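Local coordinates for CyaB (Pseudomonas aeruginosa, PDB 3R5G), which probably acts as an adenylate cyclase, the residues here belonging to the catalytic domain of a longer, membrane-associated protein, at residues K93-R96 and Q97-A101. Sequence-based numbering, arbitrary orientation.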
loop_
_atom_site.group_PDB
_atom_site.type_symbol
_atom_site.label_atom_id
_atom_site.label_comp_id
_atom_site.label_asym_id
_atom_site.label_seq_id
_atom_site.Cartn_x
_atom_site.Cartn_y
_atom_site.Cartn_z
ATOM N N LYS A 93 -15.644 -1.445 -18.153
ATOM C CA LYS A 93 -17.074 -1.278 -18.595
ATOM C C LYS A 93 -17.713 -2.642 -18.753
ATOM O O LYS A 93 -18.901 -2.846 -18.412
ATOM C CB LYS A 93 -17.169 -0.572 -19.944
ATOM C CG LYS A 93 -16.539 0.799 -19.881
ATOM C CD LYS A 93 -16.709 1.476 -21.245
ATOM C CE LYS A 93 -16.248 2.934 -21.212
ATOM N NZ LYS A 93 -15.088 3.115 -20.250
ATOM N N VAL A 94 -16.957 -3.578 -19.301
ATOM C CA VAL A 94 -17.448 -4.948 -19.446
ATOM C C VAL A 94 -17.703 -5.556 -18.059
ATOM O O VAL A 94 -18.750 -6.177 -17.816
ATOM C CB VAL A 94 -16.449 -5.745 -20.175
ATOM C CG1 VAL A 94 -16.958 -7.158 -20.438
ATOM C CG2 VAL A 94 -16.125 -5.078 -21.569
ATOM N N LEU A 95 -16.727 -5.434 -17.134
ATOM C CA LEU A 95 -16.924 -6.030 -15.859
ATOM C C LEU A 95 -18.115 -5.444 -15.146
ATOM O O LEU A 95 -18.821 -6.200 -14.439
ATOM C CB LEU A 95 -15.628 -5.930 -15.016
ATOM C CG LEU A 95 -14.436 -6.700 -15.592
ATOM C CD1 LEU A 95 -13.188 -6.345 -14.688
ATOM C CD2 LEU A 95 -14.627 -8.243 -15.711
ATOM N N ARG A 96 -18.299 -4.129 -15.227
ATOM C CA ARG A 96 -19.459 -3.487 -14.575
ATOM C C ARG A 96 -20.766 -4.072 -15.130
ATOM O O ARG A 96 -21.714 -4.225 -14.384
ATOM C CB ARG A 96 -19.500 -1.973 -14.709
ATOM C CG ARG A 96 -18.539 -1.257 -13.766
ATOM C CD ARG A 96 -18.942 0.212 -13.658
ATOM N NE ARG A 96 -18.613 0.833 -14.934
ATOM C CZ ARG A 96 -17.401 1.300 -15.250
ATOM N NH1 ARG A 96 -17.171 1.786 -16.460
ATOM N NH2 ARG A 96 -16.448 1.292 -14.335
ATOM N N GLN A 97 -20.810 -4.325 -16.433
ATOM C CA GLN A 97 -22.065 -4.863 -17.053
ATOM C C GLN A 97 -22.297 -6.267 -16.479
ATOM O O GLN A 97 -23.425 -6.685 -16.139
ATOM C CB GLN A 97 -21.916 -4.999 -18.575
ATOM C CG GLN A 97 -21.754 -3.671 -19.363
ATOM C CD GLN A 97 -21.123 -3.844 -20.778
ATOM O OE1 GLN A 97 -21.451 -4.794 -21.526
ATOM N NE2 GLN A 97 -20.214 -2.911 -21.149
ATOM N N GLN A 98 -21.238 -7.032 -16.353
ATOM C CA GLN A 98 -21.377 -8.347 -15.760
ATOM C C GLN A 98 -21.845 -8.253 -14.322
ATOM O O GLN A 98 -22.741 -9.022 -13.877
ATOM C CB GLN A 98 -20.096 -9.176 -15.837
ATOM C CG GLN A 98 -19.700 -9.420 -17.217
ATOM C CD GLN A 98 -18.402 -10.152 -17.362
ATOM O OE1 GLN A 98 -17.665 -10.385 -16.364
ATOM N NE2 GLN A 98 -18.119 -10.575 -18.591
ATOM N N TRP A 99 -21.244 -7.349 -13.544
ATOM C CA TRP A 99 -21.619 -7.168 -12.158
ATOM C C TRP A 99 -23.045 -6.665 -11.961
ATOM O O TRP A 99 -23.754 -7.086 -11.020
ATOM C CB TRP A 99 -20.668 -6.193 -11.460
ATOM C CG TRP A 99 -19.271 -6.739 -11.379
ATOM C CD1 TRP A 99 -18.920 -8.000 -11.384
ATOM C CD2 TRP A 99 -18.066 -5.972 -11.250
ATOM N NE1 TRP A 99 -17.546 -8.132 -11.282
ATOM C CE2 TRP A 99 -17.025 -6.874 -11.184
ATOM C CE3 TRP A 99 -17.804 -4.610 -11.173
ATOM C CZ2 TRP A 99 -15.673 -6.466 -11.121
ATOM C CZ3 TRP A 99 -16.498 -4.195 -11.086
ATOM C CH2 TRP A 99 -15.442 -5.130 -11.047
ATOM N N ARG A 100 -23.464 -5.771 -12.845
ATOM C CA ARG A 100 -24.804 -5.195 -12.743
ATOM C C ARG A 100 -25.813 -6.349 -12.939
ATOM O O ARG A 100 -26.903 -6.338 -12.315
ATOM C CB ARG A 100 -25.011 -4.017 -13.725
ATOM C CG ARG A 100 -26.405 -3.364 -13.646
ATOM C CD ARG A 100 -26.435 -2.093 -14.496
ATOM N NE ARG A 100 -27.654 -1.278 -14.388
ATOM C CZ ARG A 100 -28.828 -1.576 -14.960
ATOM N NH1 ARG A 100 -29.017 -2.724 -15.628
ATOM N NH2 ARG A 100 -29.839 -0.737 -14.842
ATOM N N ALA A 101 -25.449 -7.327 -13.766
ATOM C CA ALA A 101 -26.299 -8.511 -13.983
ATOM C C ALA A 101 -26.390 -9.442 -12.779
ATOM O O ALA A 101 -27.296 -10.301 -12.727
ATOM C CB ALA A 101 -25.854 -9.319 -15.245
#
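L95 and W99, one helical turn apart, meet over the face of the indole: CB of L95 stands 4.0 Å from the centroid of the W99 six-membered ring and 15° off its normal, a CH-pi contact. CG of W99 is anti to its carbonyl carbon (chi1 -65°), which folds the ring back toward the preceding turn. The same face receives L95 O, 3.1 Å above the ring plane and offset toward the rim; this oxygen accepts the helical hydrogen bond from W99 N (2.8 Å). A broad, flat side chain can thus lie against both leucine and backbone. The V94 and Q98 side chains lie side by side, pointing the same way, while Q98 crosses L95, its OE1 3.8 Å from L95 CD2. Q97, extended beyond CG, lies back along the previous turn, its NE2 3.0 Å from K93 O. These glutamines fit the exposed side of an amphipathic helix. R96 bends at chi3 (-71°); its length and charge let NH2 span to strand 109-116, meeting E109 in a salt bridge and L108 O in a hydrogen bond. Near the C-terminal end of helix 74-100, L95 packs on Y39 and E42 and W99 on L35 and N38 of helix 29-50, while I104 and L108, before strand 109-116, also touch the indole.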